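Local coordinates for 4-hydroxybutyrate CoA-transferase (Porphyromonas gingivalis, PDB 3EH7), which probably transfers coenzyme A between acyl-CoA thioesters and carboxylic acids such as acetate or 4-hydroxybutyrate, at residues V198-A201 and I202-C206; V249-V252 and R253-V256; E291-P294 and V295-N299. All coordinates share one frame; numbering follows the deposited sequence.

Contact 1. Residues V198-A201 and I202-C206; sequences VEEA and IGRNC
Glu-200 and Arg-204, one helical turn apart, are joined in the arginine conformer described by a salt bridge in which OE2 of Glu-200 lies 2.8 Å from NH1 of Arg-204. The two side chains run side by side and point the same way. Glu-200 reaches out extended, CG anti to its own N (chi1 -167°), whereas the arginine chain bends at chi3, which turns NH1 toward the Glu-200 carboxylate. Carboxylate and guanidinium planes stand 46° apart, and OE1 stays 4.1 Å from NH1, so a single oxygen carries the bridge. Arg-204 has a second conformer, and the pairing is probably not permanent.

Beneath it run the main-chain bonds of the helix. N of Ile-202 donates to O of Val-198 at 3.0 Å, and N of Gly-203 to O of Glu-199 at 2.9 Å; Arg-204 and Asn-205 continue the pattern to the carbonyls of Glu-200 and Ala-201.

On a different, apolar face CG1 of Val-198 rests alongside CD1 of Ile-202 at 3.8 Å, and CG1 of Ile-202 also packs on the Val-198 carbonyl oxygen, 3.4 Å away. Ile-202 is buried against Ile-223 of helix 222-229, Val-393 and Ala-359. The arrangement is that of an amphipathic alpha-helix with an i to i+4 Glu-Arg pair, helix 197-208, packed against strands 355-359 and 391-394 of the large mixed sheet.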
ATOM      1  N   VAL A 198      29.342  -9.008  -8.064  1.00 26.01           N
ATOM      2  CA  VAL A 198      28.037  -8.403  -8.298  1.00 25.89           C
ATOM      3  C   VAL A 198      27.442  -7.997  -6.948  1.00 26.17           C
ATOM      4  O   VAL A 198      27.062  -6.846  -6.763  1.00 26.40           O
ATOM      5  CB  VAL A 198      27.069  -9.339  -9.089  1.00 25.97           C
ATOM      6  CG1 VAL A 198      25.621  -8.918  -8.896  1.00 25.94           C
ATOM      7  CG2 VAL A 198      27.413  -9.345 -10.585  1.00 24.77           C
ATOM      8  N   GLU A 199      27.418  -8.924  -5.991  1.00 26.29           N
ATOM      9  CA  GLU A 199      26.840  -8.648  -4.674  1.00 26.42           C
ATOM     10  C   GLU A 199      27.624  -7.580  -3.925  1.00 25.69           C
ATOM     11  O   GLU A 199      27.063  -6.746  -3.212  1.00 24.94           O
ATOM     12  CB  GLU A 199      26.772  -9.914  -3.829  1.00 27.16           C
ATOM     13  CG  GLU A 199      25.750 -10.912  -4.316  1.00 29.41           C
ATOM     14  CD  GLU A 199      26.264 -11.789  -5.451  1.00 34.40           C
ATOM     15  OE1 GLU A 199      27.487 -11.830  -5.711  1.00 37.73           O
ATOM     16  OE2 GLU A 199      25.434 -12.445  -6.095  1.00 38.55           O
ATOM     17  N   GLU A 200      28.922  -7.606  -4.089  1.00 24.38           N
ATOM     18  CA  GLU A 200      29.754  -6.608  -3.467  1.00 24.79           C
ATOM     19  C   GLU A 200      29.436  -5.203  -3.987  1.00 23.50           C
ATOM     20  O   GLU A 200      29.331  -4.259  -3.205  1.00 22.60           O
ATOM     21  CB  GLU A 200      31.230  -6.931  -3.711  1.00 24.81           C
ATOM     22  CG  GLU A 200      32.159  -6.124  -2.840  1.00 28.16           C
ATOM     23  CD  GLU A 200      33.622  -6.241  -3.253  1.00 31.52           C
ATOM     24  OE1 GLU A 200      33.915  -6.903  -4.276  1.00 34.03           O
ATOM     25  OE2 GLU A 200      34.475  -5.648  -2.561  1.00 34.92           O
ATOM     26  N   ALA A 201      29.311  -5.085  -5.309  1.00 22.21           N
ATOM     27  CA  ALA A 201      28.949  -3.824  -5.953  1.00 22.24           C
ATOM     28  C   ALA A 201      27.588  -3.317  -5.450  1.00 21.72           C
ATOM     29  O   ALA A 201      27.441  -2.135  -5.137  1.00 21.20           O
ATOM     30  CB  ALA A 201      28.933  -3.979  -7.502  1.00 21.29           C
ATOM     31  N   ILE A 202      26.610  -4.221  -5.352  1.00 21.84           N
ATOM     32  CA  ILE A 202      25.267  -3.860  -4.827  1.00 21.97           C
ATOM     33  C   ILE A 202      25.387  -3.370  -3.371  1.00 22.34           C
ATOM     34  O   ILE A 202      24.859  -2.312  -3.014  1.00 21.92           O
ATOM     35  CB  ILE A 202      24.242  -5.037  -4.933  1.00 21.93           C
ATOM     36  CG1 ILE A 202      24.014  -5.424  -6.410  1.00 22.24           C
ATOM     37  CG2 ILE A 202      22.884  -4.663  -4.257  1.00 22.12           C
ATOM     38  CD1 ILE A 202      23.459  -6.823  -6.627  1.00 21.96           C
ATOM     39  N   GLY A 203      26.127  -4.120  -2.554  1.00 22.23           N
ATOM     40  CA  GLY A 203      26.302  -3.800  -1.153  1.00 22.16           C
ATOM     41  C   GLY A 203      26.894  -2.423  -0.939  1.00 22.49           C
ATOM     42  O   GLY A 203      26.505  -1.697  -0.047  1.00 21.46           O
ATOM     43  N   ARG A 204      27.866  -2.097  -1.771  1.00 22.94           N
ATOM     44  CA  ARG A 204      28.561  -0.829  -1.697  0.50 23.35           C
ATOM     45  C   ARG A 204      27.614   0.324  -2.044  1.00 23.47           C
ATOM     46  O   ARG A 204      27.649   1.385  -1.408  1.00 23.38           O
ATOM     47  CB  ARG A 204      29.752  -0.855  -2.651  0.50 24.03           C
ATOM     48  CG  ARG A 204      30.962  -0.123  -2.156  0.50 25.36           C
ATOM     49  CD  ARG A 204      32.005  -0.048  -3.250  0.50 27.73           C
ATOM     50  NE  ARG A 204      32.616  -1.343  -3.517  0.50 29.26           N
ATOM     51  CZ  ARG A 204      33.713  -1.784  -2.911  0.50 30.21           C
ATOM     52  NH1 ARG A 204      34.207  -2.975  -3.222  0.50 31.99           N
ATOM     53  NH2 ARG A 204      34.314  -1.037  -1.993  0.50 29.72           N
ATOM     54  N   ASN A 205      26.762   0.120  -3.042  1.00 23.15           N
ATOM     55  CA  ASN A 205      25.734   1.096  -3.391  1.00 23.15           C
ATOM     56  C   ASN A 205      24.707   1.256  -2.274  1.00 23.43           C
ATOM     57  O   ASN A 205      24.306   2.364  -1.966  1.00 23.83           O
ATOM     58  CB  ASN A 205      25.035   0.692  -4.690  1.00 23.34           C
ATOM     59  CG  ASN A 205      25.882   0.946  -5.925  1.00 20.80           C
ATOM     60  OD1 ASN A 205      26.758   1.801  -5.931  1.00 23.46           O
ATOM     61  ND2 ASN A 205      25.616   0.198  -6.976  1.00 20.60           N
ATOM     62  N   CYS A 206      24.300   0.151  -1.654  1.00 23.17           N
ATOM     63  CA  CYS A 206      23.377   0.235  -0.538  1.00 23.49           C
ATOM     64  C   CYS A 206      23.966   1.061   0.582  1.00 23.65           C
ATOM     65  O   CYS A 206      23.289   1.941   1.096  1.00 22.35           O
ATOM     66  CB  CYS A 206      22.995  -1.146  -0.017  1.00 23.40           C
ATOM     67  SG  CYS A 206      21.895  -1.968  -1.156  1.00 25.24           S
TER

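Contact 2. Residues V249-V252 and R253-V256; sequences VELV and RSGV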
ATOM      1  N   VAL A 249      24.509  -9.126  13.821  1.00 21.79           N
ATOM      2  CA  VAL A 249      25.153  -9.368  15.120  1.00 22.26           C
ATOM      3  C   VAL A 249      26.630  -8.989  15.087  1.00 22.97           C
ATOM      4  O   VAL A 249      27.182  -8.507  16.084  1.00 22.92           O
ATOM      5  CB  VAL A 249      25.014 -10.832  15.565  1.00 22.43           C
ATOM      6  CG1 VAL A 249      25.887 -11.104  16.804  1.00 23.58           C
ATOM      7  CG2 VAL A 249      23.556 -11.206  15.827  1.00 21.88           C
ATOM      8  N   GLU A 250      27.275  -9.214  13.946  1.00 23.82           N
ATOM      9  CA  GLU A 250      28.701  -8.858  13.784  1.00 25.13           C
ATOM     10  C   GLU A 250      28.874  -7.353  13.920  1.00 25.42           C
ATOM     11  O   GLU A 250      29.817  -6.891  14.546  1.00 25.02           O
ATOM     12  CB  GLU A 250      29.254  -9.339  12.432  1.00 25.00           C
ATOM     13  CG  GLU A 250      30.702  -8.914  12.188  1.00 28.89           C
ATOM     14  CD  GLU A 250      31.203  -9.232  10.774  1.00 32.14           C
ATOM     15  OE1 GLU A 250      30.399  -9.634   9.886  1.00 34.71           O
ATOM     16  OE2 GLU A 250      32.416  -9.057  10.556  1.00 35.74           O
ATOM     17  N   LEU A 251      27.945  -6.579  13.358  1.00 26.28           N
ATOM     18  CA  LEU A 251      28.027  -5.128  13.508  1.00 26.64           C
ATOM     19  C   LEU A 251      27.621  -4.655  14.895  1.00 27.02           C
ATOM     20  O   LEU A 251      28.010  -3.565  15.306  1.00 27.41           O
ATOM     21  CB  LEU A 251      27.224  -4.405  12.430  1.00 27.16           C
ATOM     22  CG  LEU A 251      27.868  -4.277  11.052  1.00 27.56           C
ATOM     23  CD1 LEU A 251      26.841  -3.776  10.064  1.00 28.76           C
ATOM     24  CD2 LEU A 251      29.041  -3.347  11.075  1.00 27.85           C
ATOM     25  N   VAL A 252      26.845  -5.443  15.634  1.00 27.50           N
ATOM     26  CA  VAL A 252      26.590  -5.089  17.020  1.00 27.93           C
ATOM     27  C   VAL A 252      27.878  -5.286  17.805  1.00 29.44           C
ATOM     28  O   VAL A 252      28.326  -4.387  18.507  1.00 29.40           O
ATOM     29  CB  VAL A 252      25.487  -5.927  17.669  1.00 28.61           C
ATOM     30  CG1 VAL A 252      25.468  -5.664  19.199  1.00 29.23           C
ATOM     31  CG2 VAL A 252      24.113  -5.627  17.015  1.00 24.52           C
ATOM     32  N   ARG A 253      28.493  -6.454  17.645  1.00 30.13           N
ATOM     33  CA  ARG A 253      29.691  -6.787  18.406  1.00 30.55           C
ATOM     34  C   ARG A 253      30.799  -5.799  18.109  1.00 30.44           C
ATOM     35  O   ARG A 253      31.592  -5.487  18.976  1.00 30.82           O
ATOM     36  CB  ARG A 253      30.136  -8.218  18.114  1.00 30.83           C
ATOM     37  CG  ARG A 253      29.230  -9.237  18.753  1.00 31.10           C
ATOM     38  CD  ARG A 253      29.590 -10.635  18.329  1.00 31.44           C
ATOM     39  NE  ARG A 253      28.938 -11.651  19.155  1.00 32.00           N
ATOM     40  CZ  ARG A 253      28.636 -12.887  18.746  1.00 34.02           C
ATOM     41  NH1 ARG A 253      28.060 -13.741  19.578  1.00 34.08           N
ATOM     42  NH2 ARG A 253      28.904 -13.288  17.504  1.00 35.10           N
ATOM     43  N   SER A 254      30.829  -5.259  16.896  1.00 30.17           N
ATOM     44  CA  SER A 254      31.854  -4.282  16.562  1.00 29.52           C
ATOM     45  C   SER A 254      31.506  -2.824  16.887  1.00 29.08           C
ATOM     46  O   SER A 254      32.286  -1.924  16.564  1.00 29.93           O
ATOM     47  CB  SER A 254      32.183  -4.382  15.081  1.00 29.67           C
ATOM     48  OG  SER A 254      31.028  -4.135  14.330  1.00 30.05           O
ATOM     49  N   GLY A 255      30.348  -2.570  17.488  1.00 27.78           N
ATOM     50  CA  GLY A 255      30.011  -1.215  17.921  1.00 26.72           C
ATOM     51  C   GLY A 255      29.345  -0.296  16.907  1.00 25.52           C
ATOM     52  O   GLY A 255      29.094   0.854  17.206  1.00 25.64           O
ATOM     53  N   VAL A 256      29.051  -0.775  15.708  1.00 24.38           N
ATOM     54  CA  VAL A 256      28.383   0.072  14.715  1.00 23.35           C
ATOM     55  C   VAL A 256      26.866   0.175  15.004  1.00 22.74           C
ATOM     56  O   VAL A 256      26.297   1.260  14.976  1.00 21.47           O
ATOM     57  CB  VAL A 256      28.686  -0.397  13.273  1.00 23.39           C
ATOM     58  CG1 VAL A 256      27.837   0.362  12.240  1.00 23.30           C
ATOM     59  CG2 VAL A 256      30.187  -0.227  12.979  1.00 22.48           C
TER
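Val-249 lays its CG1 methyl over one face of the Arg-253 guanidinium, 3.6 Å above the plane and nearer its margin than its middle, with CZ and NH2 of Arg-253 both 3.8 Å from it. The arginine gets there because its chain is extended from CG to NE and runs back past the Val-249 carbonyl, whose oxygen is 3.4 Å from CG of Arg-253. Its charged end is held by a salt bridge from NH2 to Asp-279, while Phe-283 of helix 278-284 touches Val-249, Val-252 and Arg-253.

Below this overlap the helix comes to its end. N of Arg-253 still bonds to O of Val-249, but O of Glu-250 takes two donors from one residue, N and OG of Ser-254, each at 3.0 Å. The hydroxyl can turn back to this carbonyl because OG sits between the backbone N and the carbonyl carbon (chi1 60°). Gly-255, with phi 87°, reverses the chain. Its N donates to O of Val-252 at 2.9 Å, and N of Val-256 makes a weak bond to O of Leu-251. The reversal brings Val-256 against Leu-251, where CD2 of the leucine lies 3.7 Å from CB of the valine.

This is a Schellman motif with Gly-255 at C' and the hydrophobic contact of the motif between Leu-251 (C3) and Val-256 (C''). Chemically, the last carbonyls of the helix are supplied with donors from the turn itself, and the arginine's charge is probably balanced by Asp-279 while Val-249 covers one face of the group.

Contact 3. Residues E291-P294 and V295-N299; sequences ELYP and VDYVN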
ATOM      1  N   GLU A 291      14.712  -7.917  21.195  1.00 20.50           N
ATOM      2  CA  GLU A 291      13.316  -8.040  21.512  1.00 20.78           C
ATOM      3  C   GLU A 291      12.527  -8.442  20.274  1.00 20.56           C
ATOM      4  O   GLU A 291      12.577  -7.758  19.240  1.00 18.86           O
ATOM      5  CB  GLU A 291      12.781  -6.725  22.123  1.00 21.16           C
ATOM      6  CG  GLU A 291      13.318  -6.485  23.511  1.00 22.01           C
ATOM      7  CD  GLU A 291      12.822  -5.194  24.161  1.00 25.74           C
ATOM      8  OE1 GLU A 291      12.152  -4.374  23.491  1.00 27.55           O
ATOM      9  OE2 GLU A 291      13.175  -4.978  25.338  1.00 29.34           O
ATOM     10  N   LEU A 292      11.840  -9.583  20.368  1.00 20.29           N
ATOM     11  CA  LEU A 292      10.902  -9.971  19.331  1.00 20.42           C
ATOM     12  C   LEU A 292       9.493  -9.612  19.744  1.00 20.12           C
ATOM     13  O   LEU A 292       9.134  -9.716  20.928  1.00 20.66           O
ATOM     14  CB  LEU A 292      10.964 -11.451  18.995  1.00 19.80           C
ATOM     15  CG  LEU A 292      12.258 -12.006  18.393  1.00 24.58           C
ATOM     16  CD1 LEU A 292      12.024 -13.290  17.577  1.00 21.33           C
ATOM     17  CD2 LEU A 292      13.049 -10.937  17.603  1.00 23.45           C
ATOM     18  N   TYR A 293       8.712  -9.178  18.747  1.00 20.76           N
ATOM     19  CA  TYR A 293       7.276  -8.918  18.896  1.00 20.48           C
ATOM     20  C   TYR A 293       6.548  -9.586  17.737  1.00 20.68           C
ATOM     21  O   TYR A 293       7.142  -9.875  16.690  1.00 20.57           O
ATOM     22  CB  TYR A 293       6.980  -7.426  18.867  1.00 20.45           C
ATOM     23  CG  TYR A 293       7.681  -6.609  19.914  1.00 21.85           C
ATOM     24  CD1 TYR A 293       8.993  -6.188  19.733  1.00 23.37           C
ATOM     25  CD2 TYR A 293       7.019  -6.243  21.094  1.00 21.09           C
ATOM     26  CE1 TYR A 293       9.634  -5.431  20.699  1.00 22.14           C
ATOM     27  CE2 TYR A 293       7.638  -5.513  22.064  1.00 22.28           C
ATOM     28  CZ  TYR A 293       8.939  -5.085  21.873  1.00 24.11           C
ATOM     29  OH  TYR A 293       9.560  -4.348  22.882  1.00 21.45           O
ATOM     30  N   PRO A 294       5.244  -9.823  17.906  1.00 20.68           N
ATOM     31  CA  PRO A 294       4.485 -10.392  16.815  1.00 20.74           C
ATOM     32  C   PRO A 294       4.419  -9.473  15.595  1.00 20.41           C
ATOM     33  O   PRO A 294       4.587  -8.227  15.677  1.00 20.37           O
ATOM     34  CB  PRO A 294       3.099 -10.664  17.426  1.00 20.42           C
ATOM     35  CG  PRO A 294       3.070  -9.956  18.712  1.00 21.09           C
ATOM     36  CD  PRO A 294       4.466  -9.719  19.150  1.00 20.91           C
ATOM     37  N   VAL A 295       4.194 -10.100  14.454  1.00 20.48           N
ATOM     38  CA  VAL A 295       4.358  -9.405  13.192  1.00 19.62           C
ATOM     39  C   VAL A 295       3.386  -8.211  13.019  1.00 20.73           C
ATOM     40  O   VAL A 295       3.717  -7.240  12.319  1.00 19.28           O
ATOM     41  CB  VAL A 295       4.311 -10.388  11.995  1.00 19.32           C
ATOM     42  CG1 VAL A 295       2.871 -11.016  11.826  1.00 17.53           C
ATOM     43  CG2 VAL A 295       4.819  -9.679  10.707  1.00 15.87           C
ATOM     44  N   ASP A 296       2.206  -8.271  13.668  1.00 21.39           N
ATOM     45  CA  ASP A 296       1.249  -7.182  13.580  1.00 21.19           C
ATOM     46  C   ASP A 296       1.728  -5.941  14.311  1.00 20.94           C
ATOM     47  O   ASP A 296       1.166  -4.869  14.119  1.00 20.35           O
ATOM     48  CB  ASP A 296      -0.157  -7.589  14.051  1.00 22.61           C
ATOM     49  CG  ASP A 296      -0.189  -8.105  15.476  1.00 23.64           C
ATOM     50  OD1 ASP A 296       0.736  -8.820  15.907  1.00 25.56           O
ATOM     51  OD2 ASP A 296      -1.188  -7.851  16.143  1.00 27.51           O
ATOM     52  N   TYR A 297       2.755  -6.071  15.151  1.00 20.51           N
ATOM     53  CA  TYR A 297       3.408  -4.924  15.719  1.00 20.55           C
ATOM     54  C   TYR A 297       4.589  -4.505  14.862  1.00 20.49           C
ATOM     55  O   TYR A 297       4.610  -3.380  14.317  1.00 20.05           O
ATOM     56  CB  TYR A 297       3.822  -5.197  17.182  1.00 21.65           C
ATOM     57  CG  TYR A 297       4.531  -4.035  17.832  1.00 21.79           C
ATOM     58  CD1 TYR A 297       3.822  -2.943  18.311  1.00 22.01           C
ATOM     59  CD2 TYR A 297       5.917  -4.017  17.942  1.00 23.00           C
ATOM     60  CE1 TYR A 297       4.468  -1.865  18.898  1.00 21.12           C
ATOM     61  CE2 TYR A 297       6.567  -2.968  18.534  1.00 21.76           C
ATOM     62  CZ  TYR A 297       5.846  -1.898  19.015  1.00 22.72           C
ATOM     63  OH  TYR A 297       6.511  -0.865  19.571  1.00 20.58           O
ATOM     64  N   VAL A 298       5.542  -5.417  14.658  1.00 20.21           N
ATOM     65  CA  VAL A 298       6.820  -5.061  13.996  1.00 20.21           C
ATOM     66  C   VAL A 298       6.661  -4.566  12.563  1.00 20.31           C
ATOM     67  O   VAL A 298       7.335  -3.591  12.159  1.00 20.16           O
ATOM     68  CB  VAL A 298       7.864  -6.191  14.052  1.00 20.11           C
ATOM     69  CG1 VAL A 298       9.224  -5.765  13.391  1.00 19.49           C
ATOM     70  CG2 VAL A 298       8.069  -6.657  15.504  1.00 20.67           C
ATOM     71  N   ASN A 299       5.789  -5.220  11.793  1.00 20.55           N
ATOM     72  CA  ASN A 299       5.671  -4.958  10.364  1.00 19.74           C
ATOM     73  C   ASN A 299       4.549  -3.966  10.044  1.00 19.54           C
ATOM     74  O   ASN A 299       4.256  -3.711   8.887  1.00 17.97           O
ATOM     75  CB  ASN A 299       5.413  -6.267   9.586  1.00 20.86           C
ATOM     76  CG  ASN A 299       6.676  -7.007   9.177  1.00 20.10           C
ATOM     77  OD1 ASN A 299       7.600  -7.186   9.978  1.00 21.99           O
ATOM     78  ND2 ASN A 299       6.669  -7.540   7.955  1.00 21.79           N
TER
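Tyr-293 and Tyr-297 lie side by side and point the same way, their ring centroids 4.9 Å apart and their planes inclined at 42°. CE2 of Tyr-297 stands over the centre of one face of the Tyr-293 ring, 4.0 Å above it, and CD2 of Tyr-297 comes within 3.7 Å of CB of Tyr-293. Both hydroxyls have partners: OH of Tyr-293 donates to OE1 of Glu-291 at 2.7 Å, meeting that oxygen from above the carboxylate plane, and OH of Tyr-297 is hydrogen-bonded to His-265, whose ring also meets that of Tyr-293. The other carboxylate oxygen of Glu-291, OE2, forms a salt bridge with Lys-268.

The carbonyl of Pro-294 is the shared acceptor of the turn. N of Val-298 approaches it in the carbonyl plane at 3.1 Å with an N-H...O angle of 166°, while N of Tyr-297 comes from above that plane at 2.9 Å. One residue along, O of Val-295 accepts from N of Asn-299. The Tyr-293 carbonyl oxygen is taken by OG1 of Thr-272, and CG2 of Val-298 packs 3.6 Å from CB of Tyr-293. Buried Asn-299 is hydrogen-bonded through OD1 to Tyr-344 and through ND2 to Asp-343 and Glu-242, and O of Val-298 to His-240.

Asp-296 folds back, CG between its N and carbonyl carbon (chi1 58°), and this sets OD1 3.4 Å from CB of Pro-294; OD2 forms a salt bridge with Arg-114. Pro-294, right before helix 295-298 and with its carbonyl accepting the i+3 and i+4 amides, occupies the N-cap position, at a strand-to-helix junction following strand 290-292 in the parallel part of the large mixed sheet.

How the contacts relate
The three contacts follow one another along the chain, each closing before the next opens, and none touches another. Contacts 1 and 2 have centres about 20 Å apart, with nearest atoms about 10 Å apart; contacts 2 and 3 are similarly spaced, about 22 Å between centres and about 11 Å at the nearest atoms. Contacts 1 and 3 lie on opposite sides of the chain's centre, their centres about 29 Å apart. The large mixed sheet connects them: strand 290-292 leads into contact 3, the helix of contact 1 packs against strands 355-359 and 391-394, and the loop after contact 2 leads towards strand 269-271, next to strand 290-292.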